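Local coordinates for protein bitiscetin (Bitis arietans, PDB 1JWI) that binds von Willebrand factor and induces its A1 domain to interact with platelet glycoprotein Ib alpha, so that platelets aggregate, at residues K20-W25 against K120-C125; V63-I68 against G102-T107; T98-L103 against L115-K120. All blocks are in the same frame, centred on the assembly; numbering follows the deposited sequence.

Contact 1: residues K20-W25 against K120-C125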
ATOM      1  N   LYS A  20      22.776 -11.510   5.191  1.00 27.79           N
ATOM      2  CA  LYS A  20      22.360 -11.041   6.503  1.00 29.23           C
ATOM      3  C   LYS A  20      22.632  -9.560   6.737  1.00 30.24           C
ATOM      4  O   LYS A  20      22.020  -8.952   7.613  1.00 30.45           O
ATOM      5  CB  LYS A  20      23.016 -11.884   7.601  1.00 30.69           C
ATOM      6  CG  LYS A  20      22.386 -13.264   7.754  1.00 32.29           C
ATOM      7  CD  LYS A  20      22.773 -13.924   9.069  1.00 34.10           C
ATOM      8  CE  LYS A  20      24.187 -14.475   9.022  1.00 34.15           C
ATOM      9  NZ  LYS A  20      24.332 -15.501   7.949  1.00 35.47           N
ATOM     10  N   LYS A  21      23.546  -8.985   5.959  1.00 30.97           N
ATOM     11  CA  LYS A  21      23.864  -7.564   6.073  1.00 31.67           C
ATOM     12  C   LYS A  21      22.621  -6.802   5.625  1.00 30.91           C
ATOM     13  O   LYS A  21      22.217  -6.902   4.468  1.00 32.08           O
ATOM     14  CB  LYS A  21      25.044  -7.210   5.163  1.00 33.27           C
ATOM     15  CG  LYS A  21      24.865  -7.682   3.720  1.00 36.55           C
ATOM     16  CD  LYS A  21      25.884  -7.065   2.766  1.00 37.79           C
ATOM     17  CE  LYS A  21      25.629  -5.577   2.569  1.00 40.10           C
ATOM     18  NZ  LYS A  21      26.619  -4.956   1.639  1.00 40.89           N
ATOM     19  N   VAL A  22      22.013  -6.046   6.533  1.00 29.85           N
ATOM     20  CA  VAL A  22      20.791  -5.311   6.206  1.00 29.78           C
ATOM     21  C   VAL A  22      21.018  -4.081   5.338  1.00 29.38           C
ATOM     22  O   VAL A  22      22.016  -3.381   5.478  1.00 30.08           O
ATOM     23  CB  VAL A  22      20.041  -4.875   7.483  1.00 29.65           C
ATOM     24  CG1 VAL A  22      19.679  -6.099   8.314  1.00 29.76           C
ATOM     25  CG2 VAL A  22      20.903  -3.908   8.290  1.00 30.88           C
ATOM     26  N   GLY A  23      20.074  -3.823   4.438  1.00 29.48           N
ATOM     27  CA  GLY A  23      20.189  -2.667   3.565  1.00 27.61           C
ATOM     28  C   GLY A  23      18.832  -2.257   3.039  1.00 26.51           C
ATOM     29  O   GLY A  23      17.870  -3.021   3.143  1.00 25.48           O
ATOM     30  N   THR A  24      18.743  -1.053   2.485  1.00 25.16           N
ATOM     31  CA  THR A  24      17.483  -0.584   1.934  1.00 24.87           C
ATOM     32  C   THR A  24      17.261  -1.390   0.662  1.00 24.50           C
ATOM     33  O   THR A  24      18.202  -1.975   0.129  1.00 23.16           O
ATOM     34  CB  THR A  24      17.532   0.924   1.592  1.00 25.08           C
ATOM     35  OG1 THR A  24      18.428   1.145   0.498  1.00 24.64           O
ATOM     36  CG2 THR A  24      18.005   1.724   2.798  1.00 25.31           C
ATOM     37  N   TRP A  25      16.022  -1.426   0.180  1.00 23.92           N
ATOM     38  CA  TRP A  25      15.702  -2.187  -1.021  1.00 23.13           C
ATOM     39  C   TRP A  25      16.629  -1.810  -2.172  1.00 24.47           C
ATOM     40  O   TRP A  25      17.195  -2.680  -2.836  1.00 23.99           O
ATOM     41  CB  TRP A  25      14.248  -1.947  -1.437  1.00 20.45           C
ATOM     42  CG  TRP A  25      13.776  -2.859  -2.535  1.00 19.81           C
ATOM     43  CD1 TRP A  25      13.216  -4.100  -2.392  1.00 19.94           C
ATOM     44  CD2 TRP A  25      13.802  -2.591  -3.943  1.00 19.29           C
ATOM     45  NE1 TRP A  25      12.884  -4.616  -3.628  1.00 20.38           N
ATOM     46  CE2 TRP A  25      13.233  -3.710  -4.596  1.00 19.39           C
ATOM     47  CE3 TRP A  25      14.248  -1.510  -4.719  1.00 19.18           C
ATOM     48  CZ2 TRP A  25      13.097  -3.780  -5.987  1.00 19.02           C
ATOM     49  CZ3 TRP A  25      14.112  -1.580  -6.105  1.00 20.07           C
ATOM     50  CH2 TRP A  25      13.538  -2.710  -6.723  1.00 19.65           C
ATOM     51  N   LYS A 120      15.643  -1.105   6.514  1.00 29.28           N
ATOM     52  CA  LYS A 120      16.813  -1.971   6.363  1.00 28.67           C
ATOM     53  C   LYS A 120      16.497  -3.423   6.729  1.00 27.62           C
ATOM     54  O   LYS A 120      16.166  -3.732   7.874  1.00 28.00           O
ATOM     55  CB  LYS A 120      17.976  -1.453   7.217  1.00 29.39           C
ATOM     56  CG  LYS A 120      18.520  -0.108   6.752  1.00 30.77           C
ATOM     57  CD  LYS A 120      19.715   0.343   7.576  1.00 31.11           C
ATOM     58  CE  LYS A 120      20.092   1.778   7.239  1.00 31.90           C
ATOM     59  NZ  LYS A 120      20.336   1.978   5.780  1.00 31.74           N
ATOM     60  N   ASN A 121      16.603  -4.309   5.743  1.00 25.06           N
ATOM     61  CA  ASN A 121      16.313  -5.724   5.950  1.00 22.83           C
ATOM     62  C   ASN A 121      17.319  -6.603   5.238  1.00 21.85           C
ATOM     63  O   ASN A 121      18.030  -6.150   4.341  1.00 21.98           O
ATOM     64  CB  ASN A 121      14.938  -6.085   5.376  1.00 21.96           C
ATOM     65  CG  ASN A 121      13.798  -5.422   6.104  1.00 21.35           C
ATOM     66  OD1 ASN A 121      13.669  -5.550   7.320  1.00 23.41           O
ATOM     67  ND2 ASN A 121      12.947  -4.719   5.360  1.00 19.46           N
ATOM     68  N   PRO A 122      17.405  -7.878   5.643  1.00 20.82           N
ATOM     69  CA  PRO A 122      18.350  -8.746   4.946  1.00 20.22           C
ATOM     70  C   PRO A 122      17.712  -8.946   3.570  1.00 19.48           C
ATOM     71  O   PRO A 122      16.563  -8.535   3.347  1.00 17.66           O
ATOM     72  CB  PRO A 122      18.353 -10.018   5.802  1.00 20.69           C
ATOM     73  CG  PRO A 122      17.004 -10.023   6.431  1.00 20.11           C
ATOM     74  CD  PRO A 122      16.806  -8.568   6.797  1.00 20.42           C
ATOM     75  N   PHE A 123      18.429  -9.567   2.645  1.00 20.13           N
ATOM     76  CA  PHE A 123      17.879  -9.749   1.310  1.00 19.88           C
ATOM     77  C   PHE A 123      18.384 -10.998   0.615  1.00 19.56           C
ATOM     78  O   PHE A 123      19.301 -11.668   1.091  1.00 19.48           O
ATOM     79  CB  PHE A 123      18.175  -8.523   0.445  1.00 19.75           C
ATOM     80  CG  PHE A 123      19.627  -8.159   0.388  1.00 20.40           C
ATOM     81  CD1 PHE A 123      20.226  -7.466   1.434  1.00 18.74           C
ATOM     82  CD2 PHE A 123      20.398  -8.512  -0.713  1.00 19.82           C
ATOM     83  CE1 PHE A 123      21.577  -7.126   1.382  1.00 19.52           C
ATOM     84  CE2 PHE A 123      21.750  -8.176  -0.775  1.00 19.87           C
ATOM     85  CZ  PHE A 123      22.341  -7.481   0.279  1.00 19.79           C
ATOM     86  N   ILE A 124      17.775 -11.297  -0.522  1.00 19.40           N
ATOM     87  CA  ILE A 124      18.124 -12.484  -1.275  1.00 20.81           C
ATOM     88  C   ILE A 124      18.435 -12.180  -2.730  1.00 20.43           C
ATOM     89  O   ILE A 124      17.614 -11.602  -3.446  1.00 20.28           O
ATOM     90  CB  ILE A 124      16.976 -13.508  -1.217  1.00 22.12           C
ATOM     91  CG1 ILE A 124      17.287 -14.693  -2.130  1.00 22.73           C
ATOM     92  CG2 ILE A 124      15.670 -12.842  -1.629  1.00 25.18           C
ATOM     93  CD1 ILE A 124      16.150 -15.668  -2.265  1.00 25.32           C
ATOM     94  N   CYS A 125      19.632 -12.582  -3.151  1.00 20.52           N
ATOM     95  CA  CYS A 125      20.081 -12.389  -4.521  1.00 20.39           C
ATOM     96  C   CYS A 125      19.889 -13.665  -5.340  1.00 20.73           C
ATOM     97  O   CYS A 125      19.851 -14.777  -4.801  1.00 20.68           O
ATOM     98  CB  CYS A 125      21.558 -11.993  -4.550  1.00 18.35           C
ATOM     99  SG  CYS A 125      21.952 -10.416  -3.736  1.00 18.77           S
TER

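Contact 2: residues V63-I68 against G102-T107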
ATOM      1  N   VAL A  63      12.928 -12.381  12.855  1.00 30.23           N
ATOM      2  CA  VAL A  63      12.727 -11.022  13.348  1.00 29.54           C
ATOM      3  C   VAL A  63      12.695  -9.972  12.241  1.00 28.30           C
ATOM      4  O   VAL A  63      12.230  -8.859  12.449  1.00 28.09           O
ATOM      5  CB  VAL A  63      13.829 -10.622  14.338  1.00 29.80           C
ATOM      6  CG1 VAL A  63      13.779 -11.525  15.553  1.00 31.27           C
ATOM      7  CG2 VAL A  63      15.187 -10.709  13.663  1.00 31.21           C
ATOM      8  N   TYR A  64      13.197 -10.325  11.066  1.00 27.45           N
ATOM      9  CA  TYR A  64      13.218  -9.382   9.953  1.00 26.91           C
ATOM     10  C   TYR A  64      12.496  -9.936   8.742  1.00 24.33           C
ATOM     11  O   TYR A  64      12.383 -11.148   8.580  1.00 23.35           O
ATOM     12  CB  TYR A  64      14.654  -9.089   9.509  1.00 30.91           C
ATOM     13  CG  TYR A  64      15.547  -8.407  10.514  1.00 35.03           C
ATOM     14  CD1 TYR A  64      15.325  -7.088  10.898  1.00 37.43           C
ATOM     15  CD2 TYR A  64      16.660  -9.068  11.036  1.00 36.82           C
ATOM     16  CE1 TYR A  64      16.193  -6.439  11.781  1.00 40.32           C
ATOM     17  CE2 TYR A  64      17.529  -8.432  11.916  1.00 39.28           C
ATOM     18  CZ  TYR A  64      17.292  -7.118  12.282  1.00 40.98           C
ATOM     19  OH  TYR A  64      18.154  -6.484  13.148  1.00 44.64           O
ATOM     20  N   ASP A  65      12.004  -9.035   7.897  1.00 22.10           N
ATOM     21  CA  ASP A  65      11.388  -9.447   6.650  1.00 20.50           C
ATOM     22  C   ASP A  65      12.617  -9.540   5.738  1.00 19.73           C
ATOM     23  O   ASP A  65      13.705  -9.096   6.116  1.00 19.35           O
ATOM     24  CB  ASP A  65      10.425  -8.378   6.119  1.00 21.65           C
ATOM     25  CG  ASP A  65       9.240  -8.134   7.051  1.00 23.46           C
ATOM     26  OD1 ASP A  65       9.261  -7.132   7.793  1.00 25.22           O
ATOM     27  OD2 ASP A  65       8.298  -8.943   7.046  1.00 22.64           O
ATOM     28  N   ALA A  66      12.463 -10.112   4.552  1.00 18.51           N
ATOM     29  CA  ALA A  66      13.593 -10.216   3.635  1.00 16.23           C
ATOM     30  C   ALA A  66      13.211  -9.687   2.255  1.00 15.12           C
ATOM     31  O   ALA A  66      12.215 -10.114   1.673  1.00 14.12           O
ATOM     32  CB  ALA A  66      14.058 -11.664   3.539  1.00 17.05           C
ATOM     33  N   TRP A  67      13.993  -8.739   1.746  1.00 14.10           N
ATOM     34  CA  TRP A  67      13.752  -8.141   0.434  1.00 14.29           C
ATOM     35  C   TRP A  67      13.809  -9.108  -0.742  1.00 14.73           C
ATOM     36  O   TRP A  67      14.695  -9.969  -0.808  1.00 14.53           O
ATOM     37  CB  TRP A  67      14.793  -7.047   0.134  1.00 13.99           C
ATOM     38  CG  TRP A  67      14.705  -5.806   0.964  1.00 15.29           C
ATOM     39  CD1 TRP A  67      15.735  -5.179   1.610  1.00 16.10           C
ATOM     40  CD2 TRP A  67      13.545  -4.996   1.181  1.00 16.90           C
ATOM     41  NE1 TRP A  67      15.287  -4.028   2.211  1.00 17.59           N
ATOM     42  CE2 TRP A  67      13.947  -3.891   1.963  1.00 17.80           C
ATOM     43  CE3 TRP A  67      12.205  -5.095   0.785  1.00 18.68           C
ATOM     44  CZ2 TRP A  67      13.054  -2.889   2.361  1.00 18.21           C
ATOM     45  CZ3 TRP A  67      11.316  -4.096   1.183  1.00 19.14           C
ATOM     46  CH2 TRP A  67      11.746  -3.011   1.961  1.00 17.61           C
ATOM     47  N   ILE A  68      12.860  -8.957  -1.663  1.00 14.08           N
ATOM     48  CA  ILE A  68      12.854  -9.720  -2.907  1.00 14.03           C
ATOM     49  C   ILE A  68      12.769  -8.634  -3.989  1.00 13.93           C
ATOM     50  O   ILE A  68      12.531  -7.465  -3.667  1.00 14.64           O
ATOM     51  CB  ILE A  68      11.670 -10.725  -3.043  1.00 13.29           C
ATOM     52  CG1 ILE A  68      10.329 -10.043  -2.795  1.00 13.07           C
ATOM     53  CG2 ILE A  68      11.894 -11.908  -2.104  1.00 13.20           C
ATOM     54  CD1 ILE A  68       9.150 -10.989  -3.054  1.00 13.91           C
ATOM     55  N   GLY A 102       8.754  -7.728   0.250  1.00 13.49           N
ATOM     56  CA  GLY A 102       9.660  -8.658   0.885  1.00 12.44           C
ATOM     57  C   GLY A 102       8.910  -9.859   1.427  1.00 12.95           C
ATOM     58  O   GLY A 102       7.674  -9.870   1.463  1.00 11.26           O
ATOM     59  N   LEU A 103       9.661 -10.883   1.824  1.00 13.27           N
ATOM     60  CA  LEU A 103       9.060 -12.081   2.393  1.00 14.63           C
ATOM     61  C   LEU A 103       8.582 -11.710   3.802  1.00 15.32           C
ATOM     62  O   LEU A 103       9.358 -11.224   4.621  1.00 15.80           O
ATOM     63  CB  LEU A 103      10.096 -13.209   2.447  1.00 14.29           C
ATOM     64  CG  LEU A 103      10.688 -13.620   1.092  1.00 14.02           C
ATOM     65  CD1 LEU A 103      11.669 -14.766   1.274  1.00 14.05           C
ATOM     66  CD2 LEU A 103       9.559 -14.027   0.155  1.00 13.63           C
ATOM     67  N   ASP A 104       7.302 -11.945   4.071  1.00 16.07           N
ATOM     68  CA  ASP A 104       6.675 -11.615   5.352  1.00 17.40           C
ATOM     69  C   ASP A 104       7.100 -12.535   6.501  1.00 17.62           C
ATOM     70  O   ASP A 104       6.803 -13.729   6.499  1.00 17.57           O
ATOM     71  CB  ASP A 104       5.159 -11.690   5.176  1.00 18.99           C
ATOM     72  CG  ASP A 104       4.391 -11.097   6.338  1.00 21.18           C
ATOM     73  OD1 ASP A 104       4.976 -10.825   7.410  1.00 20.71           O
ATOM     74  OD2 ASP A 104       3.170 -10.913   6.164  1.00 24.05           O
ATOM     75  N   VAL A 105       7.774 -11.968   7.492  1.00 18.25           N
ATOM     76  CA  VAL A 105       8.231 -12.740   8.643  1.00 20.54           C
ATOM     77  C   VAL A 105       7.073 -13.409   9.391  1.00 21.46           C
ATOM     78  O   VAL A 105       7.226 -14.501   9.945  1.00 22.31           O
ATOM     79  CB  VAL A 105       8.993 -11.844   9.643  1.00 21.49           C
ATOM     80  CG1 VAL A 105       8.016 -10.926  10.378  1.00 20.32           C
ATOM     81  CG2 VAL A 105       9.780 -12.703  10.624  1.00 21.81           C
ATOM     82  N   HIS A 106       5.913 -12.760   9.384  1.00 21.11           N
ATOM     83  CA  HIS A 106       4.745 -13.269  10.090  1.00 21.79           C
ATOM     84  C   HIS A 106       4.124 -14.536   9.514  1.00 21.07           C
ATOM     85  O   HIS A 106       3.323 -15.195  10.178  1.00 21.31           O
ATOM     86  CB  HIS A 106       3.702 -12.156  10.195  1.00 22.98           C
ATOM     87  CG  HIS A 106       4.182 -10.976  10.983  1.00 25.78           C
ATOM     88  ND1 HIS A 106       3.953  -9.674  10.593  1.00 27.00           N
ATOM     89  CD2 HIS A 106       4.891 -10.904  12.133  1.00 26.02           C
ATOM     90  CE1 HIS A 106       4.504  -8.851  11.468  1.00 27.08           C
ATOM     91  NE2 HIS A 106       5.080  -9.571  12.414  1.00 26.86           N
ATOM     92  N   THR A 107       4.486 -14.886   8.287  1.00 20.28           N
ATOM     93  CA  THR A 107       3.960 -16.102   7.673  1.00 20.96           C
ATOM     94  C   THR A 107       5.150 -17.044   7.454  1.00 21.90           C
ATOM     95  O   THR A 107       5.081 -18.001   6.687  1.00 22.65           O
ATOM     96  CB  THR A 107       3.243 -15.801   6.318  1.00 20.59           C
ATOM     97  OG1 THR A 107       4.154 -15.167   5.410  1.00 20.74           O
ATOM     98  CG2 THR A 107       2.036 -14.882   6.535  1.00 18.64           C
TER
HETATM   99  O   HOH W   1       5.843  -8.424   8.016  1.00 21.96           O

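Contact 3: residues T98-L103 against L115-K120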
ATOM      1  N   THR A  98       4.475   2.413   0.976  1.00 15.64           N
ATOM      2  CA  THR A  98       5.053   1.072   1.020  1.00 16.09           C
ATOM      3  C   THR A  98       5.037   0.545  -0.417  1.00 16.78           C
ATOM      4  O   THR A  98       4.044  -0.035  -0.859  1.00 18.27           O
ATOM      5  CB  THR A  98       4.207   0.150   1.937  1.00 15.87           C
ATOM      6  OG1 THR A  98       2.812   0.302   1.613  1.00 14.40           O
ATOM      7  CG2 THR A  98       4.430   0.506   3.406  1.00 16.01           C
ATOM      8  N   LYS A  99       6.135   0.747  -1.142  1.00 16.54           N
ATOM      9  CA  LYS A  99       6.184   0.338  -2.545  1.00 17.14           C
ATOM     10  C   LYS A  99       7.132  -0.802  -2.889  1.00 15.81           C
ATOM     11  O   LYS A  99       7.179  -1.242  -4.037  1.00 15.83           O
ATOM     12  CB  LYS A  99       6.495   1.569  -3.408  1.00 17.93           C
ATOM     13  CG  LYS A  99       5.528   2.717  -3.119  1.00 19.80           C
ATOM     14  CD  LYS A  99       5.877   3.995  -3.843  1.00 22.34           C
ATOM     15  CE  LYS A  99       5.408   3.970  -5.280  1.00 24.81           C
ATOM     16  NZ  LYS A  99       5.693   5.279  -5.920  1.00 30.14           N
ATOM     17  N   CYS A 100       7.875  -1.279  -1.896  1.00 15.24           N
ATOM     18  CA  CYS A 100       8.815  -2.380  -2.086  1.00 14.81           C
ATOM     19  C   CYS A 100       8.284  -3.626  -1.369  1.00 15.78           C
ATOM     20  O   CYS A 100       7.642  -3.520  -0.320  1.00 16.31           O
ATOM     21  CB  CYS A 100      10.199  -2.002  -1.538  1.00 15.41           C
ATOM     22  SG  CYS A 100      11.054  -0.772  -2.579  1.00 15.89           S
ATOM     23  N   PHE A 101       8.567  -4.801  -1.925  1.00 14.67           N
ATOM     24  CA  PHE A 101       8.089  -6.050  -1.340  1.00 13.92           C
ATOM     25  C   PHE A 101       9.152  -6.974  -0.773  1.00 13.55           C
ATOM     26  O   PHE A 101      10.289  -7.016  -1.247  1.00 13.96           O
ATOM     27  CB  PHE A 101       7.248  -6.823  -2.360  1.00 13.48           C
ATOM     28  CG  PHE A 101       5.948  -6.148  -2.700  1.00 15.46           C
ATOM     29  CD1 PHE A 101       5.924  -5.053  -3.567  1.00 15.68           C
ATOM     30  CD2 PHE A 101       4.745  -6.586  -2.135  1.00 14.12           C
ATOM     31  CE1 PHE A 101       4.719  -4.401  -3.865  1.00 14.92           C
ATOM     32  CE2 PHE A 101       3.537  -5.943  -2.423  1.00 13.84           C
ATOM     33  CZ  PHE A 101       3.523  -4.852  -3.286  1.00 16.13           C
ATOM     34  N   GLY A 102       8.754  -7.728   0.250  1.00 13.49           N
ATOM     35  CA  GLY A 102       9.660  -8.658   0.885  1.00 12.44           C
ATOM     36  C   GLY A 102       8.910  -9.859   1.427  1.00 12.95           C
ATOM     37  O   GLY A 102       7.674  -9.870   1.463  1.00 11.26           O
ATOM     38  N   LEU A 103       9.661 -10.883   1.824  1.00 13.27           N
ATOM     39  CA  LEU A 103       9.060 -12.081   2.393  1.00 14.63           C
ATOM     40  C   LEU A 103       8.582 -11.710   3.802  1.00 15.32           C
ATOM     41  O   LEU A 103       9.358 -11.224   4.621  1.00 15.80           O
ATOM     42  CB  LEU A 103      10.096 -13.209   2.447  1.00 14.29           C
ATOM     43  CG  LEU A 103      10.688 -13.620   1.092  1.00 14.02           C
ATOM     44  CD1 LEU A 103      11.669 -14.766   1.274  1.00 14.05           C
ATOM     45  CD2 LEU A 103       9.559 -14.027   0.155  1.00 13.63           C
ATOM     46  N   LEU A 115       6.348  -3.061   1.993  1.00 17.68           N
ATOM     47  CA  LEU A 115       7.113  -2.397   3.047  1.00 17.66           C
ATOM     48  C   LEU A 115       7.749  -1.089   2.593  1.00 17.88           C
ATOM     49  O   LEU A 115       7.858  -0.821   1.399  1.00 17.01           O
ATOM     50  CB  LEU A 115       8.234  -3.329   3.519  1.00 16.11           C
ATOM     51  CG  LEU A 115       7.836  -4.709   4.043  1.00 15.26           C
ATOM     52  CD1 LEU A 115       9.039  -5.649   4.022  1.00 16.12           C
ATOM     53  CD2 LEU A 115       7.285  -4.553   5.449  1.00 15.00           C
ATOM     54  N   PRO A 116       8.184  -0.254   3.553  1.00 19.21           N
ATOM     55  CA  PRO A 116       8.824   1.021   3.210  1.00 19.61           C
ATOM     56  C   PRO A 116      10.149   0.673   2.539  1.00 19.09           C
ATOM     57  O   PRO A 116      10.955  -0.055   3.110  1.00 18.23           O
ATOM     58  CB  PRO A 116       9.035   1.687   4.572  1.00 19.84           C
ATOM     59  CG  PRO A 116       7.951   1.086   5.426  1.00 19.83           C
ATOM     60  CD  PRO A 116       7.986  -0.363   5.008  1.00 19.45           C
ATOM     61  N   CYS A 117      10.373   1.183   1.336  1.00 19.90           N
ATOM     62  CA  CYS A 117      11.599   0.894   0.605  1.00 19.34           C
ATOM     63  C   CYS A 117      12.862   1.319   1.352  1.00 21.30           C
ATOM     64  O   CYS A 117      13.942   0.787   1.100  1.00 20.59           O
ATOM     65  CB  CYS A 117      11.576   1.587  -0.751  1.00 17.51           C
ATOM     66  SG  CYS A 117      10.317   0.998  -1.928  1.00 16.62           S
ATOM     67  N   GLY A 118      12.727   2.275   2.267  1.00 23.65           N
ATOM     68  CA  GLY A 118      13.877   2.754   3.016  1.00 26.18           C
ATOM     69  C   GLY A 118      14.215   1.966   4.271  1.00 27.70           C
ATOM     70  O   GLY A 118      15.166   2.301   4.983  1.00 28.25           O
ATOM     71  N   GLU A 119      13.439   0.922   4.544  1.00 28.73           N
ATOM     72  CA  GLU A 119      13.653   0.069   5.713  1.00 30.89           C
ATOM     73  C   GLU A 119      14.860  -0.841   5.473  1.00 30.38           C
ATOM     74  O   GLU A 119      15.074  -1.305   4.354  1.00 30.33           O
ATOM     75  CB  GLU A 119      12.402  -0.783   5.946  1.00 34.02           C
ATOM     76  CG  GLU A 119      12.344  -1.520   7.270  1.00 37.43           C
ATOM     77  CD  GLU A 119      11.092  -2.378   7.397  1.00 40.13           C
ATOM     78  OE1 GLU A 119      11.064  -3.492   6.830  1.00 40.23           O
ATOM     79  OE2 GLU A 119      10.129  -1.934   8.060  1.00 41.40           O
ATOM     80  N   LYS A 120      15.643  -1.105   6.514  1.00 29.28           N
ATOM     81  CA  LYS A 120      16.813  -1.971   6.363  1.00 28.67           C
ATOM     82  C   LYS A 120      16.497  -3.423   6.729  1.00 27.62           C
ATOM     83  O   LYS A 120      16.166  -3.732   7.874  1.00 28.00           O
ATOM     84  CB  LYS A 120      17.976  -1.453   7.217  1.00 29.39           C
ATOM     85  CG  LYS A 120      18.520  -0.108   6.752  1.00 30.77           C
ATOM     86  CD  LYS A 120      19.715   0.343   7.576  1.00 31.11           C
ATOM     87  CE  LYS A 120      20.092   1.778   7.239  1.00 31.90           C
ATOM     88  NZ  LYS A 120      20.336   1.978   5.780  1.00 31.74           N
TER
HETATM   89  O   HOH W   2       8.215   2.830   0.052  1.00 15.13           O

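Contact 1: residues K20-W25 against K120-C125
Gly23 and Asn121 face each other as one antiparallel hydrogen-bonded pair, the sole beta bridge between 20-25 and 120-125. Gly23 N donates to Asn121 O at 3.1 Å, and Asn121 N returns a bond to Gly23 O at 3.2 Å; both are nearly straight. The touching parts run 123° apart, the chain turning a corner at Lys21, and they pair at this one bridge. Two CA-H...O contacts flank it, Val22 CA lying 3.4 Å from Asn121 O and Lys120 CA 3.5 Å from Gly23 O.

Val22 lies over the backbone of Lys120 and Asn121. Its CG1, beside its own backbone N (chi1 -59°), approaches the proline ring, 4.1 Å from Pro122 CD, while CG2 rests on Lys120 CB; the side chains of Val22 and Lys120 cross at about a right angle. Lys120 then runs out extended until a bend at its last torsion, bringing its NZ 3.8 Å from Thr24 CG2, the two side chains lying side by side and pointing the same way. Phe123 turns its ring edge to the 20-25 backbone: CE1 comes within 3.2 Å of Lys21 O, near the ring plane. Asn121 ND2 bonds to Glu119 OE1, just before the segment.

In this C-type lectin-like fold, strand 121-126 runs between 14-20 and 38-39. Phe123 packs on Ala28 and Cys32 of helix 25-34, Thr24 caps that helix through the N of Asp27, and the Cys32-Cys125 disulfide ties helix to strand.

Contact 2: residues V63-I68 against G102-T107
Asp65 OD2 is gripped from two directions: by Val105 N at 3.1 Å, on the anti side and 33° out of the carboxylate plane, and by a water that donates to it at 2.7 Å. The same water donates to Asp104 OD1 at 2.6 Å, so it sits between two carboxylates whose nearest oxygens, Asp65 OD2 and Asp104 OD1, are 3.8 Å apart; its protons probably ease their repulsion. Asp104 OD1 also accepts from His106 N, closing an Asx turn from above the carboxylate plane.

Beyond this loop the backbones pair as antiparallel strands of the C-type lectin-like domain: strand 66-72, outermost in this chain's three-stranded sheet, against the central strand 100-103. Leu103 N bonds to Ala66 O at 2.7 Å, and Ala66 N to Leu103 O at 3.3 Å. Gly102 CA lies 3.0 Å from Ala66 O, close against the backbone of Trp67. Ile68 CG2, beside its own backbone N with CG1 at chi1 52°, meets Leu103 CG at 3.8 Å, the two side chains crossing at about a right angle. Leu103 continues onto Val51 and Ala55 of helix 45-58. Val105 turns CB and CG2 to the carbonyl oxygen of Tyr64, an oxygen that also accepts from the hydroxyl of Tyr109.

Contact 3: residues T98-L103 against L115-K120
Cys100 and Cys117 meet through their sulfurs, each beside its own backbone N (chi1 -72° and -66°), and the SG atoms of Cys100 and Cys117 join at 2.0 Å. The C-S-S-C torsion of 97° sets the two CB-SG arms almost perpendicular when sighted along the S-S bond. On the Lys99 side, the SG of Cys117 approaches Lys99 CB at 4.1 Å, while the Lys99 chain leads away to its NZ bonds with the carbonyl oxygens of Ser74 and Thr76.

The disulfide, the inner one common in C-type lectin-like domains, ties strand 100-103 to the loop after strand 112-115; that loop starts with a type I turn from Pro116 to Glu119. Just before it, Leu115 N bonds to Cys100 O at 2.7 Å, and a weak return bond runs from Cys100 N to Leu115 O. Leu115 and Cys100 place their side chains on one face of the sheet, and both pack on Trp67. Thr98 lays its CG2 methyl over the Leu115-Pro116 peptide and alongside the proline ring, 4.0 Å from Pro116 CD; its hydroxyl turns to Asp114 OD1. A water accepts from Lys99 N at 3.2 Å and from Cys117 N at 3.0 Å, bridging the backbones near the disulfide.

Overall arrangement
The three contacts lie with centres about 10 Å from one another. Contacts 2 and 3 share Gly102 and Leu103 on central strand 100-103; contact 2 pairs it with 66-72 and contact 3 with the end of 112-115, and Ile68 N is 3.2 Å from Phe101 O. Contact 1 reaches contact 2 through two tryptophans, which also meet edge-to-face: Trp67 NE1 is 2.9 Å from Gly23 O, and Trp25 NE1 is 2.9 Å from Ile68 O. Contacts 1 and 3 share Lys120, and Trp25 N lies 3.2 Å from Cys117 O, so the start of helix 25-34 rests on the disulfide-bonded loop. Phe101, on strand 100-103, meets an aromatic side chain of the partner chain edge-to-face.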